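Local coordinates for 50S ribosomal protein L10 (Thermotoga maritima, PDB 1ZAV) that probably forms part of the ribosomal stalk, binding L7/L12 dimers and helping the ribosome interact with GTP-bound translation factors, at residues R42-E47 against Y101-D106; L62-L67 against E73-F78; S112-G117 against E127-I132. All blocks are in the same frame, centred on the assembly; numbering follows the deposited sequence.

Interaction 1: residues R42-E47 against Y101-D106; sequences RSRLRE and YNFYKD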
loop_
_atom_site.group_PDB
_atom_site.type_symbol
_atom_site.label_atom_id
_atom_site.label_comp_id
_atom_site.label_asym_id
_atom_site.label_seq_id
_atom_site.Cartn_x
_atom_site.Cartn_y
_atom_site.Cartn_z
ATOM N N ARG A 42 3.389 32.835 4.625
ATOM C CA ARG A 42 1.957 33.118 4.673
ATOM C C ARG A 42 1.368 33.242 3.282
ATOM O O ARG A 42 0.227 32.853 3.049
ATOM C CB ARG A 42 1.688 34.394 5.469
ATOM C CG ARG A 42 1.761 34.174 6.966
ATOM C CD ARG A 42 1.587 35.466 7.730
ATOM N NE ARG A 42 1.525 35.215 9.168
ATOM C CZ ARG A 42 1.624 36.155 10.100
ATOM N NH1 ARG A 42 1.792 37.430 9.756
ATOM N NH2 ARG A 42 1.545 35.816 11.383
ATOM N N SER A 43 2.155 33.784 2.357
ATOM C CA SER A 43 1.705 33.942 0.982
ATOM C C SER A 43 1.562 32.572 0.323
ATOM O O SER A 43 0.584 32.319 -0.379
ATOM C CB SER A 43 2.700 34.799 0.196
ATOM O OG SER A 43 2.803 36.102 0.761
ATOM N N ARG A 44 2.533 31.687 0.556
ATOM C CA ARG A 44 2.473 30.346 -0.021
ATOM C C ARG A 44 1.263 29.602 0.528
ATOM O O ARG A 44 0.608 28.840 -0.187
ATOM C CB ARG A 44 3.757 29.561 0.284
ATOM C CG ARG A 44 5.022 30.106 -0.408
ATOM C CD ARG A 44 6.219 29.162 -0.233
ATOM N NE ARG A 44 7.498 29.795 -0.583
ATOM C CZ ARG A 44 8.678 29.183 -0.539
ATOM N NH1 ARG A 44 8.758 27.912 -0.169
ATOM N NH2 ARG A 44 9.786 29.844 -0.847
ATOM N N LEU A 45 0.960 29.825 1.805
ATOM C CA LEU A 45 -0.188 29.177 2.416
ATOM C C LEU A 45 -1.495 29.702 1.831
ATOM O O LEU A 45 -2.364 28.930 1.452
ATOM C CB LEU A 45 -0.173 29.393 3.933
ATOM C CG LEU A 45 0.907 28.580 4.663
ATOM C CD1 LEU A 45 1.032 29.022 6.114
ATOM C CD2 LEU A 45 0.548 27.089 4.571
ATOM N N ARG A 46 -1.620 31.021 1.754
ATOM C CA ARG A 46 -2.830 31.655 1.241
ATOM C C ARG A 46 -3.150 31.265 -0.199
ATOM O O ARG A 46 -4.309 31.029 -0.551
ATOM C CB ARG A 46 -2.694 33.172 1.360
ATOM C CG ARG A 46 -3.890 33.945 0.847
ATOM C CD ARG A 46 -3.637 35.445 0.928
ATOM N NE ARG A 46 -3.545 35.922 2.306
ATOM C CZ ARG A 46 -4.551 35.892 3.175
ATOM N NH1 ARG A 46 -5.729 35.400 2.807
ATOM N NH2 ARG A 46 -4.385 36.359 4.410
ATOM N N GLU A 47 -2.113 31.207 -1.027
ATOM C CA GLU A 47 -2.248 30.832 -2.427
ATOM C C GLU A 47 -2.972 29.496 -2.559
ATOM O O GLU A 47 -3.643 29.239 -3.556
ATOM C CB GLU A 47 -0.859 30.731 -3.051
ATOM C CG GLU A 47 -0.792 29.977 -4.364
ATOM C CD GLU A 47 0.638 29.815 -4.857
ATOM O OE1 GLU A 47 1.254 30.833 -5.241
ATOM O OE2 GLU A 47 1.149 28.671 -4.847
ATOM N N TYR A 101 7.026 22.462 5.216
ATOM C CA TYR A 101 8.164 21.543 5.174
ATOM C C TYR A 101 9.144 22.039 4.097
ATOM O O TYR A 101 10.341 22.171 4.342
ATOM C CB TYR A 101 7.697 20.128 4.816
ATOM C CG TYR A 101 8.814 19.101 4.767
ATOM C CD1 TYR A 101 9.347 18.565 5.940
ATOM C CD2 TYR A 101 9.343 18.672 3.546
ATOM C CE1 TYR A 101 10.382 17.621 5.899
ATOM C CE2 TYR A 101 10.378 17.734 3.493
ATOM C CZ TYR A 101 10.891 17.213 4.674
ATOM O OH TYR A 101 11.908 16.285 4.627
ATOM N N ASN A 102 8.620 22.328 2.911
ATOM C CA ASN A 102 9.452 22.809 1.807
ATOM C C ASN A 102 9.961 24.235 2.024
ATOM O O ASN A 102 10.949 24.648 1.414
ATOM C CB ASN A 102 8.670 22.717 0.492
ATOM C CG ASN A 102 8.434 21.278 0.050
ATOM O OD1 ASN A 102 7.508 20.994 -0.711
ATOM N ND2 ASN A 102 9.280 20.364 0.526
ATOM N N PHE A 103 9.293 24.995 2.892
ATOM C CA PHE A 103 9.723 26.359 3.165
ATOM C C PHE A 103 10.979 26.307 4.025
ATOM O O PHE A 103 11.959 27.007 3.749
ATOM C CB PHE A 103 8.629 27.143 3.903
ATOM C CG PHE A 103 9.009 28.566 4.214
ATOM C CD1 PHE A 103 8.920 29.554 3.238
ATOM C CD2 PHE A 103 9.462 28.915 5.480
ATOM C CE1 PHE A 103 9.281 30.867 3.519
ATOM C CE2 PHE A 103 9.828 30.219 5.775
ATOM C CZ PHE A 103 9.736 31.204 4.791
ATOM N N TYR A 104 10.941 25.487 5.074
ATOM C CA TYR A 104 12.086 25.342 5.965
ATOM C C TYR A 104 13.270 24.809 5.163
ATOM O O TYR A 104 14.413 25.181 5.412
ATOM C CB TYR A 104 11.762 24.386 7.119
ATOM C CG TYR A 104 11.196 25.082 8.341
ATOM C CD1 TYR A 104 10.052 25.877 8.250
ATOM C CD2 TYR A 104 11.831 24.982 9.580
ATOM C CE1 TYR A 104 9.553 26.567 9.367
ATOM C CE2 TYR A 104 11.343 25.659 10.701
ATOM C CZ TYR A 104 10.206 26.452 10.584
ATOM O OH TYR A 104 9.738 27.139 11.680
ATOM N N LYS A 105 12.981 23.941 4.200
ATOM C CA LYS A 105 14.027 23.373 3.354
ATOM C C LYS A 105 14.650 24.441 2.464
ATOM O O LYS A 105 15.875 24.539 2.368
ATOM C CB LYS A 105 13.465 22.241 2.491
ATOM C CG LYS A 105 13.533 20.876 3.155
ATOM C CD LYS A 105 12.907 19.794 2.285
ATOM C CE LYS A 105 13.566 19.709 0.916
ATOM N NZ LYS A 105 12.910 18.680 0.062
ATOM N N ASP A 106 13.806 25.241 1.820
ATOM C CA ASP A 106 14.279 26.316 0.950
ATOM C C ASP A 106 15.151 27.290 1.742
ATOM O O ASP A 106 16.095 27.874 1.209
ATOM C CB ASP A 106 13.093 27.082 0.355
ATOM C CG ASP A 106 12.217 26.217 -0.521
ATOM O OD1 ASP A 106 11.171 26.716 -0.989
ATOM O OD2 ASP A 106 12.570 25.042 -0.747
#

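Interaction 2: residues L62-L67 against E73-F78; sequences LLNLAL and EGYEEF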
loop_
_atom_site.group_PDB
_atom_site.type_symbol
_atom_site.label_atom_id
_atom_site.label_comp_id
_atom_site.label_asym_id
_atom_site.label_seq_id
_atom_site.Cartn_x
_atom_site.Cartn_y
_atom_site.Cartn_z
ATOM N N LEU A 62 -0.445 30.837 26.449
ATOM C CA LEU A 62 -1.710 30.967 25.722
ATOM C C LEU A 62 -2.055 29.659 25.006
ATOM O O LEU A 62 -3.188 29.181 25.076
ATOM C CB LEU A 62 -1.598 32.087 24.685
ATOM C CG LEU A 62 -2.855 32.736 24.095
ATOM C CD1 LEU A 62 -2.410 33.718 23.018
ATOM C CD2 LEU A 62 -3.805 31.706 23.505
ATOM N N LEU A 63 -1.079 29.100 24.295
ATOM C CA LEU A 63 -1.283 27.845 23.578
ATOM C C LEU A 63 -1.717 26.741 24.533
ATOM O O LEU A 63 -2.664 26.003 24.263
ATOM C CB LEU A 63 0.006 27.414 22.875
ATOM C CG LEU A 63 0.375 28.175 21.601
ATOM C CD1 LEU A 63 1.625 27.567 20.986
ATOM C CD2 LEU A 63 -0.782 28.107 20.621
ATOM N N ASN A 64 -1.009 26.635 25.651
ATOM C CA ASN A 64 -1.309 25.619 26.640
ATOM C C ASN A 64 -2.771 25.687 27.104
ATOM O O ASN A 64 -3.496 24.706 27.003
ATOM C CB ASN A 64 -0.365 25.756 27.836
ATOM C CG ASN A 64 -0.123 24.430 28.538
ATOM O OD1 ASN A 64 -1.062 23.761 28.965
ATOM N ND2 ASN A 64 1.144 24.044 28.656
ATOM N N LEU A 65 -3.207 26.843 27.596
ATOM C CA LEU A 65 -4.590 26.975 28.060
ATOM C C LEU A 65 -5.614 26.721 26.951
ATOM O O LEU A 65 -6.663 26.121 27.191
ATOM C CB LEU A 65 -4.831 28.359 28.675
ATOM C CG LEU A 65 -4.104 28.715 29.980
ATOM C CD1 LEU A 65 -4.617 30.056 30.494
ATOM C CD2 LEU A 65 -4.343 27.641 31.026
ATOM N N ALA A 66 -5.320 27.180 25.736
ATOM C CA ALA A 66 -6.243 26.967 24.622
ATOM C C ALA A 66 -6.376 25.481 24.288
ATOM O O ALA A 66 -7.472 24.994 24.040
ATOM C CB ALA A 66 -5.774 27.738 23.398
ATOM N N LEU A 67 -5.258 24.764 24.278
ATOM C CA LEU A 67 -5.270 23.335 23.977
ATOM C C LEU A 67 -5.919 22.573 25.125
ATOM O O LEU A 67 -6.702 21.650 24.909
ATOM C CB LEU A 67 -3.843 22.829 23.770
ATOM C CG LEU A 67 -3.181 23.285 22.466
ATOM C CD1 LEU A 67 -1.671 23.149 22.567
ATOM C CD2 LEU A 67 -3.749 22.470 21.320
ATOM N N GLU A 73 -4.549 16.410 24.659
ATOM C CA GLU A 73 -3.622 15.826 25.619
ATOM C C GLU A 73 -2.316 15.461 24.926
ATOM O O GLU A 73 -2.297 15.244 23.716
ATOM C CB GLU A 73 -4.222 14.580 26.268
ATOM C CG GLU A 73 -5.532 14.830 26.983
ATOM C CD GLU A 73 -5.785 13.820 28.081
ATOM O OE1 GLU A 73 -5.081 13.884 29.113
ATOM O OE2 GLU A 73 -6.677 12.961 27.910
ATOM N N GLY A 74 -1.236 15.411 25.704
ATOM C CA GLY A 74 0.072 15.069 25.169
ATOM C C GLY A 74 0.673 16.068 24.191
ATOM O O GLY A 74 1.358 15.674 23.249
ATOM N N TYR A 75 0.433 17.358 24.421
ATOM C CA TYR A 75 0.942 18.425 23.551
ATOM C C TYR A 75 2.036 19.250 24.228
ATOM O O TYR A 75 2.762 20.006 23.571
ATOM C CB TYR A 75 -0.214 19.346 23.161
ATOM C CG TYR A 75 -0.929 19.932 24.359
ATOM C CD1 TYR A 75 -0.405 21.030 25.040
ATOM C CD2 TYR A 75 -2.105 19.355 24.847
ATOM C CE1 TYR A 75 -1.027 21.541 26.174
ATOM C CE2 TYR A 75 -2.737 19.859 25.980
ATOM C CZ TYR A 75 -2.191 20.947 26.639
ATOM O OH TYR A 75 -2.793 21.437 27.771
ATOM N N GLU A 76 2.148 19.106 25.547
ATOM C CA GLU A 76 3.134 19.852 26.330
ATOM C C GLU A 76 4.556 19.806 25.764
ATOM O O GLU A 76 5.289 20.800 25.816
ATOM C CB GLU A 76 3.151 19.347 27.777
ATOM C CG GLU A 76 1.824 19.478 28.526
ATOM C CD GLU A 76 0.812 18.392 28.174
ATOM O OE1 GLU A 76 -0.281 18.380 28.784
ATOM O OE2 GLU A 76 1.097 17.551 27.296
ATOM N N GLU A 77 4.947 18.656 25.233
ATOM C CA GLU A 77 6.286 18.497 24.666
ATOM C C GLU A 77 6.505 19.371 23.435
ATOM O O GLU A 77 7.640 19.571 23.002
ATOM C CB GLU A 77 6.537 17.030 24.299
ATOM C CG GLU A 77 5.439 16.398 23.469
ATOM C CD GLU A 77 5.881 15.103 22.820
ATOM O OE1 GLU A 77 5.011 14.327 22.375
ATOM O OE2 GLU A 77 7.105 14.864 22.744
ATOM N N PHE A 78 5.414 19.889 22.876
ATOM C CA PHE A 78 5.478 20.743 21.688
ATOM C C PHE A 78 5.611 22.230 22.020
ATOM O O PHE A 78 5.867 23.040 21.128
ATOM C CB PHE A 78 4.214 20.562 20.836
ATOM C CG PHE A 78 4.047 19.181 20.256
ATOM C CD1 PHE A 78 2.794 18.573 20.237
ATOM C CD2 PHE A 78 5.128 18.503 19.695
ATOM C CE1 PHE A 78 2.618 17.313 19.671
ATOM C CE2 PHE A 78 4.959 17.236 19.124
ATOM C CZ PHE A 78 3.703 16.643 19.111
#

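Interaction 3: residues S112-G117 against E127-I132; sequences SRLKGG and EEVENI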
loop_
_atom_site.group_PDB
_atom_site.type_symbol
_atom_site.label_atom_id
_atom_site.label_comp_id
_atom_site.label_asym_id
_atom_site.label_seq_id
_atom_site.Cartn_x
_atom_site.Cartn_y
_atom_site.Cartn_z
ATOM N N SER A 112 14.010 19.596 12.176
ATOM C CA SER A 112 13.534 19.152 13.481
ATOM C C SER A 112 12.849 20.330 14.182
ATOM O O SER A 112 12.206 20.166 15.232
ATOM C CB SER A 112 14.690 18.620 14.335
ATOM O OG SER A 112 15.614 19.638 14.653
ATOM N N ARG A 113 12.990 21.515 13.587
ATOM C CA ARG A 113 12.366 22.722 14.116
ATOM C C ARG A 113 10.853 22.590 13.877
ATOM O O ARG A 113 10.054 23.390 14.366
ATOM C CB ARG A 113 12.930 23.966 13.414
ATOM C CG ARG A 113 14.411 24.255 13.724
ATOM C CD ARG A 113 15.033 25.201 12.682
ATOM N NE ARG A 113 15.326 26.549 13.184
ATOM C CZ ARG A 113 14.443 27.338 13.786
ATOM N NH1 ARG A 113 14.791 28.549 14.205
ATOM N NH2 ARG A 113 13.210 26.909 13.983
ATOM N N LEU A 114 10.481 21.576 13.097
ATOM C CA LEU A 114 9.084 21.273 12.826
ATOM C C LEU A 114 8.784 20.151 13.815
ATOM O O LEU A 114 8.860 18.965 13.503
ATOM C CB LEU A 114 8.890 20.804 11.383
ATOM C CG LEU A 114 9.285 21.817 10.303
ATOM C CD1 LEU A 114 8.919 21.275 8.934
ATOM C CD2 LEU A 114 8.583 23.142 10.550
ATOM N N LYS A 115 8.430 20.575 15.019
ATOM C CA LYS A 115 8.179 19.714 16.172
ATOM C C LYS A 115 7.087 18.648 16.203
ATOM O O LYS A 115 7.179 17.707 16.996
ATOM C CB LYS A 115 8.037 20.618 17.392
ATOM C CG LYS A 115 9.263 21.473 17.608
ATOM C CD LYS A 115 9.243 22.219 18.924
ATOM C CE LYS A 115 8.337 23.432 18.889
ATOM N NZ LYS A 115 8.550 24.261 20.111
ATOM N N GLY A 116 6.066 18.777 15.363
ATOM C CA GLY A 116 4.979 17.808 15.365
ATOM C C GLY A 116 3.647 18.504 15.592
ATOM O O GLY A 116 3.556 19.722 15.436
ATOM N N GLY A 117 2.616 17.748 15.961
ATOM C CA GLY A 117 1.315 18.356 16.193
ATOM C C GLY A 117 0.171 17.364 16.142
ATOM O O GLY A 117 0.327 16.206 16.521
ATOM N N GLU A 127 9.399 13.533 13.543
ATOM C CA GLU A 127 9.871 12.615 12.510
ATOM C C GLU A 127 8.772 12.285 11.509
ATOM O O GLU A 127 9.050 12.012 10.342
ATOM C CB GLU A 127 10.380 11.310 13.134
ATOM C CG GLU A 127 11.485 11.481 14.160
ATOM C CD GLU A 127 10.977 11.999 15.497
ATOM O OE1 GLU A 127 11.797 12.148 16.430
ATOM O OE2 GLU A 127 9.760 12.254 15.620
ATOM N N GLU A 128 7.524 12.316 11.967
ATOM C CA GLU A 128 6.398 12.002 11.101
ATOM C C GLU A 128 6.022 13.150 10.162
ATOM O O GLU A 128 5.242 12.954 9.235
ATOM C CB GLU A 128 5.175 11.602 11.944
ATOM C CG GLU A 128 5.431 10.457 12.922
ATOM C CD GLU A 128 4.195 10.082 13.733
ATOM O OE1 GLU A 128 3.286 9.429 13.174
ATOM O OE2 GLU A 128 4.128 10.443 14.925
ATOM N N VAL A 129 6.568 14.342 10.394
ATOM C CA VAL A 129 6.252 15.481 9.535
ATOM C C VAL A 129 6.643 15.157 8.093
ATOM O O VAL A 129 5.870 15.391 7.162
ATOM C CB VAL A 129 6.997 16.764 9.988
ATOM C CG1 VAL A 129 6.684 17.911 9.034
ATOM C CG2 VAL A 129 6.584 17.130 11.401
ATOM N N GLU A 130 7.841 14.606 7.918
ATOM C CA GLU A 130 8.328 14.239 6.589
ATOM C C GLU A 130 7.348 13.294 5.889
ATOM O O GLU A 130 7.113 13.407 4.686
ATOM C CB GLU A 130 9.694 13.555 6.696
ATOM C CG GLU A 130 10.295 13.184 5.345
ATOM C CD GLU A 130 11.575 12.369 5.464
ATOM O OE1 GLU A 130 12.159 12.035 4.412
ATOM O OE2 GLU A 130 11.992 12.060 6.603
ATOM N N ASN A 131 6.779 12.359 6.644
ATOM C CA ASN A 131 5.831 11.401 6.080
ATOM C C ASN A 131 4.660 12.143 5.443
ATOM O O ASN A 131 4.312 11.918 4.280
ATOM C CB ASN A 131 5.297 10.462 7.170
ATOM C CG ASN A 131 6.387 9.607 7.800
ATOM O OD1 ASN A 131 6.131 8.861 8.750
ATOM N ND2 ASN A 131 7.605 9.704 7.274
ATOM N N ILE A 132 4.050 13.024 6.223
ATOM C CA ILE A 132 2.913 13.803 5.754
ATOM C C ILE A 132 3.320 14.659 4.558
ATOM O O ILE A 132 2.630 14.695 3.547
ATOM C CB ILE A 132 2.388 14.734 6.872
ATOM C CG1 ILE A 132 2.057 13.908 8.121
ATOM C CG2 ILE A 132 1.156 15.487 6.386
ATOM C CD1 ILE A 132 1.794 14.743 9.358
#

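Interaction 1: residues R42-E47 against Y101-D106
R44 bridges to D106 and lies against the edge of F103, joining two roughly antiparallel helices, 35-49 and 94-106, of the alpha/beta domain. The segment axes stay 11.4 Å apart and run at 150° to each other, so a long side chain has to span the gap. R44 does this with a chain extended from CG to NE. Its NH1 donates to D106 OD1 at 2.8 Å, forming a salt bridge. The bond is moderately bent; NH1 comes to the anti side of OD1, out of the carboxylate plane by 33°, and OD1 lies a little off the guanidinium plane. NH2 lies farther from the same oxygen, 3.4 Å from D106 OD1, which leaves NH1 as the donor.

F103 works differently. Its CD1 sits 3.7 Å above the centre of the R44 guanidinium, and the two planes stand 77° apart. The ring therefore presents its edge to a guanidinium face, and the charge does not lie over the ring. F103 holds this place with CG anti to its backbone N, and the F103 side chain also touches D37, E40 and L41 on helix 35-49.

Next to R44, L45 packs on A96 and I99, and I99 also touches R44. Facing elsewhere, R42 ties helix 35-49 to strand 53-58 by a hydrogen bond from NH2 to the carbonyl O of F55.

Interaction 2: residues L62-L67 against E73-F78
In the loop that brings the chain back from helix 60-69 toward strand 83-88, Y75 turns its ring onto the helix and meets L67 and N64, making a small helix-loop contact that is largely buried. L67 covers one ring face. Its CB stands 3.7 Å from the centroid of the Y75 ring and only 8° off the normal, a CH-pi contact almost squarely over the centre. Farther back along the ring, L67 CD1 comes to 3.5 Å from Y75 CD1; the two side chains slide past each other in opposite directions.

The phenol end is held from the edge. Y75 OH donates to N64 OD1 at 3.1 Å, approaching from above the carbonyl plane, 46° out of it, and the asparagine amide stands nearly upright to the ring. Y75 takes the less common chi1 of 57°, which sets CG between its own backbone N and carbonyl carbon and sends the ring back across to the helix. Over the opposite face, toward the rim, lies E76 OE1. With an alanine in place of Y75, a gap would probably open against L67 CB and CD1, and N64 OD1 would be left without its hydroxyl donor.

On its other flank, helix 60-69 rests on helix 5-19, where L62 touches I11 and A66 touches M15. The loop also reaches the sheet: F78 meets the ring of F27 on strand 24-28, while E77 and the carbonyl of G74 both engage K123 on strand 122-125.

Interaction 3: residues S112-G117 against E127-I132
L114 and V129 supply the apolar part of this buried contact, their side chains crossing at about a right angle. The methyl L114 CD1 lies 4.0 Å from V129 CG1, and this is the closest approach between the two side chains. V129 has CG1 anti to its backbone N (chi1 178°) and CG2 anti to its carbonyl carbon, so the two methyls fork: CG1 goes to the leucine, CG2 to the backbone beside it.

The second kind of contact is side chain against main chain. V129 CG2 packs 3.6 Å from L114 O and comes to 4.3 Å from G116 N. No hydrogen bond runs between the two segments; van der Waals contact holds them.

The topology explains the meeting. Strands 114-119 and 122-125 form a tight antiparallel hairpin, and helix 126-133, which follows the second strand, folds back so that V129 meets the first, in a beta-beta-alpha unit. G116 and V129 approach to 6.4 Å between their CA atoms, the nearest such pair. The glycine is required by its own backbone, not by the helix: at its phi of 124° a CB would press on the carbonyl O of K115, yet it would still be 5.2 Å from V129 CG2.

Polar bonds tie each side to its surroundings. G116 pairs by backbone with F27 and G117 with F124. Just before V129, E128 OE2 accepts from the backbone N of T125, and E127 OE2 is hydrogen-bonded to T125 OG1.

Interaction 3 touches both of the others. Its centre lies about 15 Å from that of interaction 1, and the two share packing where helix 94-106 meets strand 114-119 and the turn before it: Y101 CA is 3.8 Å from L114 CD1, and Y104 CE2 is 3.6 Å from R113 CB. With interaction 2, about 17 Å away between centres, F78 CZ comes to 3.5 Å from G117 N. Interactions 1 and 2 do not meet; their centres are about 24 Å apart and their nearest atoms about 11 Å. All three precede the region 138-180 that binds L7/L12 dimers, with helix 126-133 of interaction 3 closest to it along the chain.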